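Local structure of V-type ATP synthase alpha chain (Nanoarchaeum equitans Kin4-M, 5BN3) at residues A[495-509]-A[544-556]. The protein is the A subunit of an archaeal A/V-type rotary ATPase, with a P-loop nucleotide-binding domain that holds ADP. Sequence-based numbering, arbitrary orientation.
Sequences DENDSYSPLEKTIEL and LRYKSLKEFREEI
Lys505 reaches from the first turns of helix 503-509 into the bend at 544-547, where its NZ donates to Arg545 O at 2.7 Å. Its side chain is extended throughout, with CG pointing away from the backbone N (chi1 -177°); this lays CG over one face of Phe552, offset toward the rim in a CH-pi contact 4.1 Å from the ring centroid, and carries NZ beyond the ring to Arg545 O. A water links NZ to Lys547 O as well. Around the edge of the same ring, Leu509 CD2 packs 3.9 Å from Phe552 CE1 and also meets Leu544 CD1, while Glu508 CB touches CE2. This apolar cluster, covered further by Phe488 of helix 472-489 against Leu509, is the tight part of the contact.

Beside it, Asp498, Lys505 and Arg545 form a buried salt-bridge network. Arg545 NH1 meets Asp498 OD2 at 2.7 Å, the carboxylate oxygen lying close to the guanidinium plane, and the flat groups are turned 47° apart. Lys505 NZ makes a long pair with Asp498 OD1 (3.7 Å), which Arg205 also engages.

The remaining side is looser and wetter. Asn497 ND2 donates to Tyr546 O at 3.1 Å from above the carbonyl plane, and Asp495 presents its carboxylate to the Tyr546 ring edge, with the planes nearly perpendicular. Another water joins Asp495 OD1 to Tyr546 O. Asp495 OD2 accepts from the backbone N of both Asn497 and Asp498, an Asx turn within a wider Asx motif. Asp498 ties this segment to the ADP-pocket loop through the backbone N of Asp492, and to the nucleotide-binding domain through Arg205.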
loop_
_atom_site.group_PDB
_atom_site.type_symbol
_atom_site.label_atom_id
_atom_site.label_comp_id
_atom_site.label_asym_id
_atom_site.label_seq_id
_atom_site.Cartn_x
_atom_site.Cartn_y
_atom_site.Cartn_z
ATOM N N ASP A 495 -2.771 1.547 42.851
ATOM C CA ASP A 495 -3.528 1.425 44.090
ATOM C C ASP A 495 -2.716 0.570 45.052
ATOM O O ASP A 495 -2.176 -0.465 44.660
ATOM C CB ASP A 495 -4.897 0.790 43.844
ATOM C CG ASP A 495 -5.718 0.670 45.115
ATOM O OD1 ASP A 495 -6.409 1.648 45.473
ATOM O OD2 ASP A 495 -5.676 -0.400 45.759
ATOM N N GLU A 496 -2.624 1.008 46.305
ATOM C CA GLU A 496 -1.778 0.355 47.301
ATOM C C GLU A 496 -2.158 -1.107 47.543
ATOM O O GLU A 496 -1.302 -1.938 47.849
ATOM C CB GLU A 496 -1.831 1.137 48.617
ATOM C CG GLU A 496 -0.751 0.766 49.621
ATOM C CD GLU A 496 -0.817 1.605 50.884
ATOM O OE1 GLU A 496 -1.880 2.209 51.145
ATOM O OE2 GLU A 496 0.196 1.664 51.612
ATOM N N ASN A 497 -3.441 -1.418 47.396
ATOM C CA ASN A 497 -3.929 -2.769 47.654
ATOM C C ASN A 497 -3.976 -3.666 46.415
ATOM O O ASN A 497 -3.801 -4.878 46.520
ATOM C CB ASN A 497 -5.313 -2.720 48.314
ATOM C CG ASN A 497 -5.265 -2.202 49.738
ATOM O OD1 ASN A 497 -4.294 -2.429 50.463
ATOM N ND2 ASN A 497 -6.316 -1.505 50.150
ATOM N N ASP A 498 -4.213 -3.077 45.247
ATOM C CA ASP A 498 -4.410 -3.871 44.033
ATOM C C ASP A 498 -3.143 -4.052 43.194
ATOM O O ASP A 498 -3.076 -4.959 42.364
ATOM C CB ASP A 498 -5.530 -3.268 43.179
ATOM C CG ASP A 498 -6.095 -4.253 42.174
ATOM O OD1 ASP A 498 -5.970 -5.477 42.390
ATOM O OD2 ASP A 498 -6.681 -3.805 41.167
ATOM N N SER A 499 -2.145 -3.201 43.417
ATOM C CA SER A 499 -0.901 -3.240 42.641
ATOM C C SER A 499 -0.269 -4.630 42.598
ATOM O O SER A 499 0.081 -5.129 41.526
ATOM C CB SER A 499 0.099 -2.223 43.193
ATOM O OG SER A 499 1.308 -2.257 42.456
ATOM N N TYR A 500 -0.141 -5.255 43.765
ATOM C CA TYR A 500 0.362 -6.619 43.857
ATOM C C TYR A 500 -0.771 -7.596 44.148
ATOM O O TYR A 500 -1.611 -7.348 45.016
ATOM C CB TYR A 500 1.434 -6.717 44.945
ATOM C CG TYR A 500 1.902 -8.126 45.239
ATOM C CD1 TYR A 500 2.381 -8.946 44.227
ATOM C CD2 TYR A 500 1.883 -8.628 46.532
ATOM C CE1 TYR A 500 2.818 -10.230 44.491
ATOM C CE2 TYR A 500 2.319 -9.913 46.808
ATOM C CZ TYR A 500 2.785 -10.707 45.783
ATOM O OH TYR A 500 3.219 -11.984 46.043
ATOM N N SER A 501 -0.795 -8.703 43.415
ATOM C CA SER A 501 -1.807 -9.734 43.624
ATOM C C SER A 501 -1.151 -11.086 43.869
ATOM O O SER A 501 -0.766 -11.778 42.924
ATOM C CB SER A 501 -2.756 -9.815 42.425
ATOM O OG SER A 501 -3.847 -10.678 42.698
ATOM N N PRO A 502 -1.018 -11.470 45.147
ATOM C CA PRO A 502 -0.453 -12.783 45.472
ATOM C C PRO A 502 -1.416 -13.885 45.044
ATOM O O PRO A 502 -2.601 -13.604 44.847
ATOM C CB PRO A 502 -0.330 -12.742 46.999
ATOM C CG PRO A 502 -1.386 -11.777 47.433
ATOM C CD PRO A 502 -1.449 -10.733 46.349
ATOM N N LEU A 503 -0.920 -15.109 44.894
ATOM C CA LEU A 503 -1.748 -16.202 44.392
ATOM C C LEU A 503 -2.993 -16.454 45.240
ATOM O O LEU A 503 -4.059 -16.743 44.702
ATOM C CB LEU A 503 -0.930 -17.485 44.228
ATOM C CG LEU A 503 -0.007 -17.508 43.007
ATOM C CD1 LEU A 503 0.554 -18.898 42.759
ATOM C CD2 LEU A 503 -0.746 -17.012 41.779
ATOM N N GLU A 504 -2.857 -16.324 46.557
ATOM C CA GLU A 504 -3.992 -16.478 47.461
ATOM C C GLU A 504 -5.147 -15.565 47.055
ATOM O O GLU A 504 -6.284 -16.016 46.921
ATOM C CB GLU A 504 -3.567 -16.198 48.889
ATOM N N LYS A 505 -4.846 -14.287 46.851
ATOM C CA LYS A 505 -5.845 -13.319 46.406
ATOM C C LYS A 505 -6.376 -13.671 45.017
ATOM O O LYS A 505 -7.583 -13.618 44.770
ATOM C CB LYS A 505 -5.255 -11.905 46.402
ATOM C CG LYS A 505 -6.249 -10.810 46.029
ATOM C CD LYS A 505 -5.587 -9.436 46.042
ATOM C CE LYS A 505 -6.590 -8.333 45.742
ATOM N NZ LYS A 505 -5.959 -6.982 45.773
ATOM N N THR A 506 -5.468 -14.036 44.118
ATOM C CA THR A 506 -5.843 -14.409 42.757
ATOM C C THR A 506 -6.773 -15.624 42.732
ATOM O O THR A 506 -7.821 -15.594 42.085
ATOM C CB THR A 506 -4.600 -14.700 41.896
ATOM O OG1 THR A 506 -3.726 -13.564 41.912
ATOM C CG2 THR A 506 -5.011 -14.988 40.471
ATOM N N ILE A 507 -6.386 -16.684 43.442
ATOM C CA ILE A 507 -7.185 -17.907 43.506
ATOM C C ILE A 507 -8.548 -17.654 44.152
ATOM O O ILE A 507 -9.577 -18.098 43.640
ATOM C CB ILE A 507 -6.457 -19.030 44.288
ATOM C CG1 ILE A 507 -5.123 -19.393 43.624
ATOM C CG2 ILE A 507 -7.341 -20.259 44.408
ATOM C CD1 ILE A 507 -5.220 -19.667 42.141
ATOM N N GLU A 508 -8.550 -16.940 45.276
ATOM C CA GLU A 508 -9.788 -16.639 45.993
ATOM C C GLU A 508 -10.777 -15.854 45.142
ATOM O O GLU A 508 -11.983 -16.085 45.217
ATOM C CB GLU A 508 -9.495 -15.884 47.292
ATOM C CG GLU A 508 -9.011 -16.776 48.420
ATOM C CD GLU A 508 -10.019 -17.849 48.785
ATOM O OE1 GLU A 508 -11.176 -17.500 49.100
ATOM O OE2 GLU A 508 -9.657 -19.044 48.750
ATOM N N LEU A 509 -10.261 -14.930 44.337
ATOM C CA LEU A 509 -11.093 -14.180 43.405
ATOM C C LEU A 509 -11.747 -15.103 42.382
ATOM O O LEU A 509 -12.932 -14.962 42.081
ATOM C CB LEU A 509 -10.272 -13.102 42.691
ATOM C CG LEU A 509 -10.168 -11.748 43.394
ATOM C CD1 LEU A 509 -9.301 -10.784 42.599
ATOM C CD2 LEU A 509 -11.554 -11.173 43.592
ATOM N N LEU A 544 -13.720 -6.082 45.351
ATOM C CA LEU A 544 -12.844 -6.898 46.198
ATOM C C LEU A 544 -11.356 -6.580 46.058
ATOM O O LEU A 544 -10.654 -6.428 47.058
ATOM C CB LEU A 544 -13.069 -8.387 45.919
ATOM C CG LEU A 544 -14.233 -9.091 46.615
ATOM C CD1 LEU A 544 -14.409 -10.497 46.072
ATOM C CD2 LEU A 544 -13.978 -9.144 48.105
ATOM N N ARG A 545 -10.886 -6.477 44.817
ATOM C CA ARG A 545 -9.461 -6.297 44.532
ATOM C C ARG A 545 -8.867 -5.030 45.143
ATOM O O ARG A 545 -7.653 -4.934 45.326
ATOM C CB ARG A 545 -9.200 -6.334 43.019
ATOM C CG ARG A 545 -9.966 -5.289 42.205
ATOM C CD ARG A 545 -9.697 -5.443 40.710
ATOM N NE ARG A 545 -10.479 -4.513 39.896
ATOM C CZ ARG A 545 -10.018 -3.360 39.422
ATOM N NH1 ARG A 545 -8.772 -2.987 39.674
ATOM N NH2 ARG A 545 -10.803 -2.581 38.693
ATOM N N TYR A 546 -9.723 -4.066 45.467
ATOM C CA TYR A 546 -9.271 -2.820 46.074
ATOM C C TYR A 546 -9.112 -2.914 47.589
ATOM O O TYR A 546 -8.771 -1.926 48.243
ATOM C CB TYR A 546 -10.233 -1.682 45.727
ATOM C CG TYR A 546 -10.048 -1.139 44.333
ATOM C CD1 TYR A 546 -8.938 -0.373 44.014
ATOM C CD2 TYR A 546 -10.986 -1.381 43.341
ATOM C CE1 TYR A 546 -8.761 0.129 42.745
ATOM C CE2 TYR A 546 -10.818 -0.881 42.067
ATOM C CZ TYR A 546 -9.702 -0.127 41.777
ATOM O OH TYR A 546 -9.525 0.376 40.512
ATOM N N LYS A 547 -9.355 -4.092 48.151
ATOM C CA LYS A 547 -9.336 -4.232 49.605
ATOM C C LYS A 547 -8.015 -4.762 50.160
ATOM O O LYS A 547 -7.249 -5.409 49.444
ATOM C CB LYS A 547 -10.546 -5.040 50.088
ATOM C CG LYS A 547 -11.843 -4.250 49.933
ATOM C CD LYS A 547 -13.079 -4.994 50.416
ATOM C CE LYS A 547 -14.299 -4.079 50.347
ATOM N NZ LYS A 547 -15.588 -4.805 50.486
ATOM N N SER A 548 -7.764 -4.464 51.435
ATOM C CA SER A 548 -6.468 -4.694 52.079
ATOM C C SER A 548 -5.903 -6.094 51.860
ATOM O O SER A 548 -4.900 -6.262 51.165
ATOM C CB SER A 548 -6.564 -4.411 53.582
ATOM O OG SER A 548 -7.266 -5.441 54.259
ATOM N N LEU A 549 -6.575 -7.075 52.456
ATOM C CA LEU A 549 -6.195 -8.486 52.463
ATOM C C LEU A 549 -6.998 -9.014 53.628
ATOM O O LEU A 549 -7.813 -9.927 53.484
ATOM C CB LEU A 549 -4.705 -8.686 52.755
ATOM C CG LEU A 549 -3.984 -9.850 52.065
ATOM C CD1 LEU A 549 -4.815 -11.128 52.080
ATOM C CD2 LEU A 549 -3.589 -9.481 50.645
ATOM N N LYS A 550 -6.756 -8.407 54.787
ATOM C CA LYS A 550 -7.596 -8.585 55.962
ATOM C C LYS A 550 -8.741 -7.583 55.898
ATOM O O LYS A 550 -8.905 -6.734 56.778
ATOM C CB LYS A 550 -6.791 -8.388 57.228
ATOM N N GLU A 551 -9.512 -7.702 54.825
ATOM C CA GLU A 551 -10.733 -6.952 54.579
ATOM C C GLU A 551 -11.314 -7.664 53.370
ATOM O O GLU A 551 -12.528 -7.782 53.210
ATOM C CB GLU A 551 -10.426 -5.503 54.254
ATOM N N PHE A 552 -10.401 -8.148 52.534
ATOM C CA PHE A 552 -10.702 -8.998 51.393
ATOM C C PHE A 552 -11.293 -10.322 51.869
ATOM O O PHE A 552 -12.372 -10.723 51.428
ATOM C CB PHE A 552 -9.406 -9.244 50.614
ATOM C CG PHE A 552 -9.551 -10.170 49.441
ATOM C CD1 PHE A 552 -10.059 -9.711 48.236
ATOM C CD2 PHE A 552 -9.142 -11.492 49.531
ATOM C CE1 PHE A 552 -10.181 -10.559 47.150
ATOM C CE2 PHE A 552 -9.257 -12.344 48.448
ATOM C CZ PHE A 552 -9.779 -11.879 47.256
ATOM N N ARG A 553 -10.580 -10.992 52.772
ATOM C CA ARG A 553 -11.022 -12.273 53.322
ATOM C C ARG A 553 -12.356 -12.149 54.050
ATOM O O ARG A 553 -13.196 -13.045 53.982
ATOM C CB ARG A 553 -9.971 -12.844 54.282
ATOM C CG ARG A 553 -8.599 -13.082 53.668
ATOM C CD ARG A 553 -7.708 -13.885 54.611
ATOM N NE ARG A 553 -6.364 -14.088 54.072
ATOM C CZ ARG A 553 -5.263 -13.541 54.579
ATOM N NH1 ARG A 553 -5.339 -12.759 55.647
ATOM N NH2 ARG A 553 -4.084 -13.781 54.022
ATOM N N GLU A 554 -12.539 -11.036 54.754
ATOM C CA GLU A 554 -13.772 -10.781 55.489
ATOM C C GLU A 554 -14.939 -10.560 54.536
ATOM O O GLU A 554 -16.037 -11.070 54.758
ATOM C CB GLU A 554 -13.610 -9.556 56.395
ATOM C CG GLU A 554 -12.589 -9.708 57.515
ATOM C CD GLU A 554 -11.151 -9.506 57.062
ATOM O OE1 GLU A 554 -10.349 -9.002 57.875
ATOM O OE2 GLU A 554 -10.817 -9.857 55.910
ATOM N N GLU A 555 -14.696 -9.795 53.478
ATOM C CA GLU A 555 -15.730 -9.498 52.493
ATOM C C GLU A 555 -16.161 -10.747 51.722
ATOM O O GLU A 555 -17.326 -10.884 51.348
ATOM C CB GLU A 555 -15.253 -8.415 51.523
ATOM C CG GLU A 555 -16.326 -7.933 50.566
ATOM C CD GLU A 555 -17.433 -7.177 51.270
ATOM O OE1 GLU A 555 -17.151 -6.533 52.302
ATOM O OE2 GLU A 555 -18.586 -7.224 50.792
ATOM N N ILE A 556 -15.217 -11.653 51.487
ATOM C CA ILE A 556 -15.511 -12.912 50.807
ATOM C C ILE A 556 -16.444 -13.771 51.651
ATOM O O ILE A 556 -17.421 -14.326 51.141
ATOM C CB ILE A 556 -14.224 -13.694 50.483
ATOM C CG1 ILE A 556 -13.582 -13.143 49.210
ATOM C CG2 ILE A 556 -14.515 -15.170 50.296
ATOM C CD1 ILE A 556 -12.331 -13.880 48.797
HETATM O O HOH W 1 -7.638 0.601 47.714
HETATM O O HOH W 2 -5.279 -7.012 48.621
#